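Local coordinates for periplasmic binding protein (Agrobacterium tumefaciens str. B6, PDB 5L9G), which binds the opine mannopine in the periplasm of Agrobacterium tumefaciens, probably to hand it to an ABC transporter for uptake, at residues Ile79-Lys88 / Pro108-Val116; Val146-Asn157 / Leu197-Glu206. All blocks are in the same frame, centred on the assembly; numbering follows the deposited sequence.

Contact 1 of 2, residues Ile79-Lys88 / Pro108-Val116. With MO0 (mannopine), chain C.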
loop_
_atom_site.group_PDB
_atom_site.type_symbol
_atom_site.label_atom_id
_atom_site.label_comp_id
_atom_site.label_asym_id
_atom_site.label_seq_id
_atom_site.Cartn_x
_atom_site.Cartn_y
_atom_site.Cartn_z
ATOM N N ILE A 79 -2.220 -8.429 -0.065
ATOM C CA ILE A 79 -3.222 -7.385 -0.283
ATOM C C ILE A 79 -3.070 -6.253 0.728
ATOM O O ILE A 79 -2.359 -6.403 1.730
ATOM C CB ILE A 79 -4.679 -7.975 -0.275
ATOM C CG1 ILE A 79 -5.022 -8.653 1.082
ATOM C CG2 ILE A 79 -4.910 -8.911 -1.490
ATOM C CD1 ILE A 79 -6.556 -8.933 1.329
ATOM N N GLY A 80 -3.750 -5.135 0.469
ATOM C CA GLY A 80 -3.778 -4.017 1.406
ATOM C C GLY A 80 -4.870 -4.284 2.437
ATOM O O GLY A 80 -5.901 -4.901 2.120
ATOM N N ILE A 81 -4.648 -3.845 3.684
ATOM C CA ILE A 81 -5.607 -4.041 4.783
ATOM C C ILE A 81 -7.019 -3.543 4.434
ATOM O O ILE A 81 -8.000 -4.098 4.941
ATOM C CB ILE A 81 -5.076 -3.413 6.111
ATOM C CG1 ILE A 81 -5.857 -3.932 7.347
ATOM C CG2 ILE A 81 -5.027 -1.867 6.040
ATOM C CD1 ILE A 81 -5.296 -3.536 8.739
ATOM N N ALA A 82 -7.120 -2.470 3.624
ATOM C CA ALA A 82 -8.414 -1.875 3.273
ATOM C C ALA A 82 -9.135 -2.610 2.143
ATOM O O ALA A 82 -10.306 -2.322 1.904
ATOM C CB ALA A 82 -8.263 -0.384 2.977
ATOM N N ASP A 83 -8.457 -3.572 1.453
ATOM C CA ASP A 83 -9.135 -4.411 0.452
ATOM C C ASP A 83 -9.643 -5.696 1.106
ATOM O O ASP A 83 -10.484 -6.382 0.524
ATOM C CB ASP A 83 -8.196 -4.771 -0.724
ATOM C CG ASP A 83 -8.178 -3.731 -1.822
ATOM O OD1 ASP A 83 -9.193 -3.013 -1.981
ATOM O OD2 ASP A 83 -7.159 -3.642 -2.526
ATOM N N GLU A 84 -9.124 -6.027 2.306
ATOM C CA GLU A 84 -9.505 -7.234 3.042
ATOM C C GLU A 84 -11.035 -7.324 3.301
ATOM O O GLU A 84 -11.601 -8.380 3.010
ATOM C CB GLU A 84 -8.674 -7.385 4.336
ATOM C CG GLU A 84 -8.957 -8.670 5.107
ATOM C CD GLU A 84 -10.050 -8.629 6.167
ATOM O OE1 GLU A 84 -10.453 -9.729 6.596
ATOM O OE2 GLU A 84 -10.457 -7.534 6.619
ATOM N N PRO A 85 -11.737 -6.264 3.775
ATOM C CA PRO A 85 -13.190 -6.413 3.997
ATOM C C PRO A 85 -13.990 -6.775 2.740
ATOM O O PRO A 85 -14.780 -7.719 2.796
ATOM C CB PRO A 85 -13.602 -5.065 4.596
ATOM C CG PRO A 85 -12.332 -4.488 5.178
ATOM C CD PRO A 85 -11.264 -4.929 4.212
ATOM N N GLN A 86 -13.759 -6.075 1.604
ATOM C CA GLN A 86 -14.496 -6.368 0.364
ATOM C C GLN A 86 -14.110 -7.724 -0.252
ATOM O O GLN A 86 -14.984 -8.393 -0.813
ATOM C CB GLN A 86 -14.410 -5.218 -0.656
ATOM C CG GLN A 86 -13.027 -4.927 -1.255
ATOM C CD GLN A 86 -13.086 -3.804 -2.264
ATOM O OE1 GLN A 86 -14.076 -3.619 -2.990
ATOM N NE2 GLN A 86 -12.043 -3.003 -2.303
ATOM N N ALA A 87 -12.827 -8.144 -0.116
ATOM C CA ALA A 87 -12.371 -9.455 -0.608
ATOM C C ALA A 87 -13.027 -10.572 0.211
ATOM O O ALA A 87 -13.540 -11.537 -0.370
ATOM C CB ALA A 87 -10.852 -9.556 -0.531
ATOM N N LYS A 88 -13.065 -10.413 1.555
ATOM C CA LYS A 88 -13.700 -11.375 2.469
ATOM C C LYS A 88 -15.216 -11.493 2.195
ATOM O O LYS A 88 -15.750 -12.605 2.184
ATOM C CB LYS A 88 -13.435 -10.968 3.935
ATOM C CG LYS A 88 -13.999 -11.948 4.971
ATOM C CD LYS A 88 -13.265 -11.874 6.306
ATOM C CE LYS A 88 -13.576 -10.663 7.137
ATOM N NZ LYS A 88 -12.584 -10.506 8.228
ATOM N N PRO A 108 -2.679 -3.305 16.674
ATOM C CA PRO A 108 -4.093 -3.683 16.841
ATOM C C PRO A 108 -4.880 -3.499 15.541
ATOM O O PRO A 108 -4.652 -2.528 14.814
ATOM C CB PRO A 108 -4.593 -2.763 17.969
ATOM C CG PRO A 108 -3.655 -1.624 17.990
ATOM C CD PRO A 108 -2.321 -2.139 17.510
ATOM N N GLY A 109 -5.732 -4.477 15.240
ATOM C CA GLY A 109 -6.556 -4.501 14.035
ATOM C C GLY A 109 -5.839 -4.951 12.774
ATOM O O GLY A 109 -6.488 -5.147 11.742
ATOM N N SER A 110 -4.503 -5.158 12.845
ATOM C CA SER A 110 -3.691 -5.553 11.683
ATOM C C SER A 110 -3.749 -7.061 11.349
ATOM O O SER A 110 -3.198 -7.484 10.324
ATOM C CB SER A 110 -2.254 -5.086 11.848
ATOM O OG SER A 110 -1.531 -5.919 12.736
ATOM N N VAL A 111 -4.402 -7.861 12.213
ATOM C CA VAL A 111 -4.571 -9.299 12.004
ATOM C C VAL A 111 -6.069 -9.611 12.117
ATOM O O VAL A 111 -6.668 -9.353 13.163
ATOM C CB VAL A 111 -3.703 -10.162 12.968
ATOM C CG1 VAL A 111 -3.968 -11.662 12.766
ATOM C CG2 VAL A 111 -2.207 -9.854 12.811
ATOM N N THR A 112 -6.680 -10.115 11.031
ATOM C CA THR A 112 -8.110 -10.466 11.028
ATOM C C THR A 112 -8.191 -11.988 10.928
ATOM O O THR A 112 -7.141 -12.639 10.886
ATOM C CB THR A 112 -8.855 -9.779 9.851
ATOM O OG1 THR A 112 -8.526 -10.448 8.629
ATOM C CG2 THR A 112 -8.572 -8.272 9.740
ATOM N N ASP A 113 -9.416 -12.560 10.839
ATOM C CA ASP A 113 -9.567 -14.014 10.663
ATOM C C ASP A 113 -9.119 -14.477 9.253
ATOM O O ASP A 113 -9.067 -15.681 9.002
ATOM C CB ASP A 113 -11.030 -14.437 10.919
ATOM C CG ASP A 113 -12.082 -13.813 10.006
ATOM O OD1 ASP A 113 -11.700 -13.144 9.018
ATOM O OD2 ASP A 113 -13.285 -14.012 10.268
ATOM N N SER A 114 -8.812 -13.517 8.337
ATOM C CA SER A 114 -8.462 -13.807 6.943
ATOM C C SER A 114 -7.216 -13.079 6.432
ATOM O O SER A 114 -6.937 -13.119 5.234
ATOM C CB SER A 114 -9.650 -13.449 6.054
ATOM O OG SER A 114 -10.818 -14.134 6.476
ATOM N N PHE A 115 -6.477 -12.408 7.315
ATOM C CA PHE A 115 -5.350 -11.566 6.912
ATOM C C PHE A 115 -4.346 -11.419 8.040
ATOM O O PHE A 115 -4.742 -11.203 9.195
ATOM C CB PHE A 115 -5.928 -10.183 6.530
ATOM C CG PHE A 115 -4.993 -9.025 6.252
ATOM C CD1 PHE A 115 -4.520 -8.226 7.288
ATOM C CD2 PHE A 115 -4.646 -8.691 4.949
ATOM C CE1 PHE A 115 -3.676 -7.134 7.025
ATOM C CE2 PHE A 115 -3.823 -7.593 4.686
ATOM C CZ PHE A 115 -3.359 -6.813 5.729
ATOM N N VAL A 116 -3.052 -11.494 7.692
ATOM C CA VAL A 116 -1.934 -11.302 8.619
ATOM C C VAL A 116 -1.054 -10.182 8.045
ATOM O O VAL A 116 -0.499 -10.336 6.950
ATOM C CB VAL A 116 -1.104 -12.593 8.913
ATOM C CG1 VAL A 116 0.049 -12.285 9.866
ATOM C CG2 VAL A 116 -1.973 -13.703 9.496
HETATM O OAB MO0 C . -4.769 -5.225 -2.181
HETATM C CAF MO0 C . -4.283 -5.286 -3.494
HETATM C CAG MO0 C . -3.286 -4.188 -3.816
HETATM O OAC MO0 C . -3.953 -3.064 -4.275
HETATM C CAH MO0 C . -2.290 -3.903 -2.719
HETATM O OAM MO0 C . -1.615 -5.043 -2.335
HETATM C CAI MO0 C . -1.313 -2.761 -2.999
HETATM O OAD MO0 C . -0.513 -3.046 -4.106
HETATM C CAJ MO0 C . -0.516 -2.381 -1.784
HETATM O OAE MO0 C . -1.389 -1.996 -0.761
HETATM C CAK MO0 C . 0.563 -1.317 -2.033
HETATM N N MO0 C . 1.840 -1.795 -1.487
HETATM C CA MO0 C . 2.887 -0.744 -1.469
HETATM C C MO0 C . 3.859 -0.961 -2.603
HETATM O O MO0 C . 3.616 -1.838 -3.460
HETATM C CB MO0 C . 3.610 -0.646 -0.146
HETATM C CG MO0 C . 4.624 -1.752 0.053
HETATM C CD MO0 C . 4.974 -1.983 1.481
HETATM O OE1 MO0 C . 6.170 -1.431 1.958
HETATM N NE2 MO0 C . 4.273 -2.645 2.264
HETATM O OXT MO0 C . 4.886 -0.225 -2.745
#
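The ring of F115 packs against the turn where strand 76-80 runs into helix 84-89, and this is where the contact is tight. A first torsion of 171°, which sets CG opposite the backbone N, carries the ring from strand 115-128 across to the turn. Its edge faces the backbone: CE2 lies 3.5 Å from the carbonyl O of I79, close to the ring plane. CZ sits 3.7 Å from CA of I81, whose side chain crosses the phenyl at about a right angle, and the CD1 end of that isoleucine carries on to the backbone of G109 and S110. I79 brings CG1 up to CD2 of the ring, while the CG methylene of E84 rests 3.7 Å from CB of F115. I79, I81, E84 and F115 are all buried.

On the ligand side of the turn, G80 N donates to mannopine OAB at 2.8 Å, a fairly straight bond (163°), and the OAB hydroxyl donates in turn to D83 OD2.

Toward the solvent the contact turns polar and looser. K88, bent at chi3, crosses exposed D113 obliquely and makes a salt bridge from NZ, above the carboxylate plane, to OD1 at 2.9 Å. That same OD1 also accepts from OG of S114, and the two donors come from opposite faces of the carboxylate. Within its own helix, K88 NZ is 2.8 Å from OE1 of E84, on the syn lone pair; T112 OG1 adds a weak bond of 2.9 Å to that OE1. T112 OG1 in turn accepts from the backbone N of S114, closing an ST turn. K88 thus bridges two acids whose oxygens E84 OE1 and D113 OD1 lie only 4.4 Å apart, so its charge probably offsets their mutual repulsion.

Contact 2 of 2, residues Val146-Asn157 / Leu197-Glu206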
loop_
_atom_site.group_PDB
_atom_site.type_symbol
_atom_site.label_atom_id
_atom_site.label_comp_id
_atom_site.label_asym_id
_atom_site.label_seq_id
_atom_site.Cartn_x
_atom_site.Cartn_y
_atom_site.Cartn_z
ATOM N N VAL A 146 -2.907 23.942 -8.440
ATOM C CA VAL A 146 -2.307 24.054 -9.780
ATOM C C VAL A 146 -1.844 25.494 -10.073
ATOM O O VAL A 146 -0.933 25.694 -10.881
ATOM C CB VAL A 146 -3.239 23.460 -10.870
ATOM C CG1 VAL A 146 -2.610 23.540 -12.262
ATOM C CG2 VAL A 146 -3.583 22.005 -10.544
ATOM N N LYS A 147 -2.432 26.483 -9.384
ATOM C CA LYS A 147 -2.014 27.872 -9.536
ATOM C C LYS A 147 -0.680 28.112 -8.827
ATOM O O LYS A 147 0.239 28.644 -9.445
ATOM C CB LYS A 147 -3.103 28.856 -9.049
ATOM C CG LYS A 147 -4.308 29.081 -10.012
ATOM C CD LYS A 147 -3.958 29.645 -11.410
ATOM C CE LYS A 147 -4.495 31.037 -11.644
ATOM N NZ LYS A 147 -4.134 31.536 -12.992
ATOM N N LYS A 148 -0.552 27.698 -7.549
ATOM C CA LYS A 148 0.682 27.888 -6.787
ATOM C C LYS A 148 1.795 26.936 -7.261
ATOM O O LYS A 148 2.967 27.344 -7.331
ATOM C CB LYS A 148 0.435 27.786 -5.273
ATOM C CG LYS A 148 1.647 28.158 -4.418
ATOM C CD LYS A 148 1.282 28.427 -2.966
ATOM C CE LYS A 148 2.430 28.172 -2.011
ATOM N NZ LYS A 148 3.594 29.065 -2.255
ATOM N N PHE A 149 1.419 25.682 -7.626
ATOM C CA PHE A 149 2.367 24.693 -8.108
ATOM C C PHE A 149 1.949 24.150 -9.477
ATOM O O PHE A 149 1.425 23.038 -9.553
ATOM C CB PHE A 149 2.547 23.554 -7.088
ATOM C CG PHE A 149 3.039 24.015 -5.737
ATOM C CD1 PHE A 149 4.397 24.150 -5.485
ATOM C CD2 PHE A 149 2.141 24.297 -4.713
ATOM C CE1 PHE A 149 4.855 24.571 -4.231
ATOM C CE2 PHE A 149 2.595 24.732 -3.463
ATOM C CZ PHE A 149 3.949 24.874 -3.233
ATOM N N PRO A 150 2.174 24.907 -10.581
ATOM C CA PRO A 150 1.817 24.374 -11.910
ATOM C C PRO A 150 2.659 23.152 -12.226
ATOM O O PRO A 150 3.822 23.101 -11.838
ATOM C CB PRO A 150 2.163 25.525 -12.869
ATOM C CG PRO A 150 2.324 26.738 -12.013
ATOM C CD PRO A 150 2.800 26.245 -10.684
ATOM N N GLY A 151 2.071 22.192 -12.912
ATOM C CA GLY A 151 2.806 20.998 -13.295
ATOM C C GLY A 151 1.992 19.733 -13.422
ATOM O O GLY A 151 0.801 19.688 -13.096
ATOM N N LYS A 152 2.651 18.708 -13.939
ATOM C CA LYS A 152 2.085 17.394 -14.195
ATOM C C LYS A 152 2.002 16.586 -12.909
ATOM O O LYS A 152 3.017 16.350 -12.256
ATOM C CB LYS A 152 2.927 16.642 -15.237
ATOM C CG LYS A 152 2.965 17.284 -16.620
ATOM C CD LYS A 152 3.919 16.492 -17.523
ATOM C CE LYS A 152 4.267 17.223 -18.800
ATOM N NZ LYS A 152 3.134 17.253 -19.764
ATOM N N ARG A 153 0.779 16.164 -12.552
ATOM C CA ARG A 153 0.495 15.307 -11.403
ATOM C C ARG A 153 0.344 13.843 -11.835
ATOM O O ARG A 153 -0.113 13.568 -12.943
ATOM C CB ARG A 153 -0.837 15.726 -10.757
ATOM C CG ARG A 153 -0.702 16.844 -9.695
ATOM C CD ARG A 153 -0.935 18.207 -10.255
ATOM N NE ARG A 153 -0.923 19.224 -9.199
ATOM C CZ ARG A 153 -0.351 20.413 -9.336
ATOM N NH1 ARG A 153 -0.339 21.268 -8.322
ATOM N NH2 ARG A 153 0.241 20.748 -10.479
ATOM N N ALA A 154 0.686 12.904 -10.933
ATOM C CA ALA A 154 0.424 11.494 -11.157
ATOM C C ALA A 154 -0.237 10.928 -9.910
ATOM O O ALA A 154 0.201 11.194 -8.789
ATOM C CB ALA A 154 1.689 10.737 -11.493
ATOM N N LEU A 155 -1.336 10.194 -10.107
ATOM C CA LEU A 155 -2.095 9.592 -9.015
ATOM C C LEU A 155 -2.311 8.133 -9.372
ATOM O O LEU A 155 -2.177 7.762 -10.532
ATOM C CB LEU A 155 -3.473 10.269 -8.863
ATOM C CG LEU A 155 -3.556 11.606 -8.119
ATOM C CD1 LEU A 155 -2.999 12.709 -8.943
ATOM C CD2 LEU A 155 -5.039 11.972 -7.844
ATOM N N TRP A 156 -2.640 7.307 -8.375
ATOM C CA TRP A 156 -2.877 5.877 -8.568
ATOM C C TRP A 156 -4.166 5.664 -9.384
ATOM O O TRP A 156 -5.085 6.490 -9.320
ATOM C CB TRP A 156 -3.048 5.218 -7.190
ATOM C CG TRP A 156 -2.937 3.712 -7.159
ATOM C CD1 TRP A 156 -2.388 2.892 -8.111
ATOM C CD2 TRP A 156 -3.354 2.861 -6.087
ATOM N NE1 TRP A 156 -2.464 1.578 -7.705
ATOM C CE2 TRP A 156 -3.023 1.534 -6.450
ATOM C CE3 TRP A 156 -3.953 3.094 -4.834
ATOM C CZ2 TRP A 156 -3.286 0.442 -5.612
ATOM C CZ3 TRP A 156 -4.216 2.014 -4.003
ATOM C CH2 TRP A 156 -3.910 0.702 -4.405
ATOM N N ASN A 157 -4.261 4.546 -10.128
ATOM C CA ASN A 157 -5.495 4.266 -10.864
ATOM C C ASN A 157 -6.507 3.504 -9.976
ATOM O O ASN A 157 -7.542 3.045 -10.471
ATOM C CB ASN A 157 -5.222 3.517 -12.195
ATOM C CG ASN A 157 -4.833 2.087 -11.987
ATOM O OD1 ASN A 157 -4.283 1.731 -10.940
ATOM N ND2 ASN A 157 -5.165 1.230 -12.953
ATOM N N LEU A 197 -8.943 18.474 -10.274
ATOM C CA LEU A 197 -7.510 18.238 -10.472
ATOM C C LEU A 197 -7.213 17.432 -11.739
ATOM O O LEU A 197 -6.177 17.664 -12.368
ATOM C CB LEU A 197 -6.902 17.533 -9.246
ATOM C CG LEU A 197 -5.360 17.319 -9.262
ATOM C CD1 LEU A 197 -4.596 18.651 -9.113
ATOM C CD2 LEU A 197 -4.925 16.325 -8.203
ATOM N N ALA A 198 -8.113 16.481 -12.101
ATOM C CA ALA A 198 -7.958 15.543 -13.217
ATOM C C ALA A 198 -7.307 16.123 -14.515
ATOM O O ALA A 198 -6.404 15.456 -15.022
ATOM C CB ALA A 198 -9.273 14.847 -13.533
ATOM N N PRO A 199 -7.637 17.342 -15.035
ATOM C CA PRO A 199 -6.940 17.824 -16.248
ATOM C C PRO A 199 -5.428 18.030 -16.092
ATOM O O PRO A 199 -4.715 18.009 -17.097
ATOM C CB PRO A 199 -7.656 19.138 -16.574
ATOM C CG PRO A 199 -8.981 19.032 -15.896
ATOM C CD PRO A 199 -8.687 18.300 -14.627
ATOM N N SER A 200 -4.936 18.183 -14.839
ATOM C CA SER A 200 -3.509 18.345 -14.551
ATOM C C SER A 200 -2.826 17.015 -14.244
ATOM O O SER A 200 -1.613 16.999 -13.973
ATOM C CB SER A 200 -3.300 19.329 -13.404
ATOM O OG SER A 200 -3.763 20.608 -13.805
ATOM N N VAL A 201 -3.602 15.901 -14.283
ATOM C CA VAL A 201 -3.068 14.559 -14.025
ATOM C C VAL A 201 -2.602 13.975 -15.357
ATOM O O VAL A 201 -3.430 13.587 -16.178
ATOM C CB VAL A 201 -4.056 13.624 -13.272
ATOM C CG1 VAL A 201 -3.428 12.245 -13.024
ATOM C CG2 VAL A 201 -4.521 14.259 -11.955
ATOM N N SER A 202 -1.275 13.940 -15.580
ATOM C CA SER A 202 -0.684 13.426 -16.823
ATOM C C SER A 202 -0.693 11.907 -16.936
ATOM O O SER A 202 -0.731 11.374 -18.055
ATOM C CB SER A 202 0.735 13.961 -17.008
ATOM O OG SER A 202 1.612 13.542 -15.974
ATOM N N VAL A 203 -0.627 11.199 -15.793
ATOM C CA VAL A 203 -0.571 9.732 -15.780
ATOM C C VAL A 203 -1.271 9.203 -14.536
ATOM O O VAL A 203 -1.066 9.725 -13.430
ATOM C CB VAL A 203 0.903 9.208 -15.898
ATOM C CG1 VAL A 203 1.815 9.952 -14.970
ATOM C CG2 VAL A 203 1.014 7.688 -15.700
ATOM N N TRP A 204 -2.091 8.151 -14.726
ATOM C CA TRP A 204 -2.748 7.440 -13.636
ATOM C C TRP A 204 -1.912 6.158 -13.531
ATOM O O TRP A 204 -2.094 5.209 -14.310
ATOM C CB TRP A 204 -4.231 7.159 -13.957
ATOM C CG TRP A 204 -5.024 8.402 -14.222
ATOM C CD1 TRP A 204 -5.329 8.927 -15.441
ATOM C CD2 TRP A 204 -5.634 9.268 -13.246
ATOM N NE1 TRP A 204 -6.058 10.086 -15.287
ATOM C CE2 TRP A 204 -6.294 10.296 -13.955
ATOM C CE3 TRP A 204 -5.659 9.295 -11.837
ATOM C CZ2 TRP A 204 -6.984 11.331 -13.307
ATOM C CZ3 TRP A 204 -6.362 10.307 -11.194
ATOM C CH2 TRP A 204 -7.013 11.313 -11.927
ATOM N N TRP A 205 -0.891 6.196 -12.649
ATOM C CA TRP A 205 0.055 5.086 -12.529
ATOM C C TRP A 205 -0.630 3.836 -11.994
ATOM O O TRP A 205 -1.561 3.931 -11.189
ATOM C CB TRP A 205 1.312 5.483 -11.740
ATOM C CG TRP A 205 1.049 5.862 -10.315
ATOM C CD1 TRP A 205 0.874 7.116 -9.815
ATOM C CD2 TRP A 205 0.967 4.964 -9.200
ATOM N NE1 TRP A 205 0.658 7.055 -8.450
ATOM C CE2 TRP A 205 0.696 5.742 -8.053
ATOM C CE3 TRP A 205 1.095 3.567 -9.061
ATOM C CZ2 TRP A 205 0.530 5.174 -6.789
ATOM C CZ3 TRP A 205 0.948 3.009 -7.802
ATOM C CH2 TRP A 205 0.655 3.804 -6.685
ATOM N N GLU A 206 -0.177 2.670 -12.453
ATOM C CA GLU A 206 -0.811 1.393 -12.107
ATOM C C GLU A 206 -0.018 0.509 -11.150
ATOM O O GLU A 206 -0.613 -0.294 -10.436
ATOM C CB GLU A 206 -1.140 0.621 -13.390
ATOM C CG GLU A 206 -1.986 1.449 -14.343
ATOM C CD GLU A 206 -2.582 0.702 -15.521
ATOM O OE1 GLU A 206 -2.450 -0.542 -15.576
ATOM O OE2 GLU A 206 -3.203 1.368 -16.379
HETATM O O HOH W 1 -3.187 -0.479 -10.102
#
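W156 and W205 lie almost flat on one another at one end of a parallel strand pair, 153-156 beside 201-205, joined through helices in a beta-alpha-beta crossover. Their planes are only 15° apart in an offset stack, the five-membered ring of W156 against the six-membered ring of W205, centroids 4.2 Å apart. The first torsion of W205, 63°, sets CG between the backbone N and the carbonyl carbon and turns the indole over the neighbouring strand, where it takes CA of W156 over the face of its five-membered ring, a CH-pi contact. W205 NE1 is hydrogen-bonded to I224 O of strand 222-226, which lies on the other side of 153-156, and W226 meets both indoles edge-to-face. W156 also belongs to the mannopine pocket.

A154 and V203 share that sheet face, touching, CB to CG1, at 3.6 Å. On the other face L155 and W204 run side by side, pointing the same way, and CZ3 of the indole comes 3.7 Å from CB of the leucine. CD1 of L155 meets V201 CG2 at 3.7 Å, crossing at about a right angle, while the other methyl of that valine, CG1, sits over the face of W204. Helix 324-343 packs against L155 and W204.

The pairing is not regular: between R153 and A154 the register slips by one residue, a beta bulge in which R153 N donates to S200 O and R153 O accepts from S202 N. Bent at chi2, the arginine sets one guanidinium face against V146 CG2. NE is hydrogen-bonded to F143 O, and NH2 donates to G151 O. NH2 also grips F149 O at 2.7 Å together with NH1 at 2.8 Å, that oxygen lying 9° out of the guanidinium plane.

Contact 1 closes in the chain before contact 2 opens, and their centres are 30 Å apart on opposite sides of the chain's centre. They do not touch, yet their nearest atoms come within about 6 Å, and both reach the same large mixed sheet. Mannopine is what they share: the 79-88 turn brings I79, G80 and D83 to it, and contact 2 contributes W156, whose side chain is about 4 Å from the ligand. Q58, S119, R229, D252 and T288 supply further hydrogen bonds. The arrangement is consistent with the enclosed ligand site of periplasmic binding proteins, here reached by G80 and D83 from contact 1 and by W156 from contact 2.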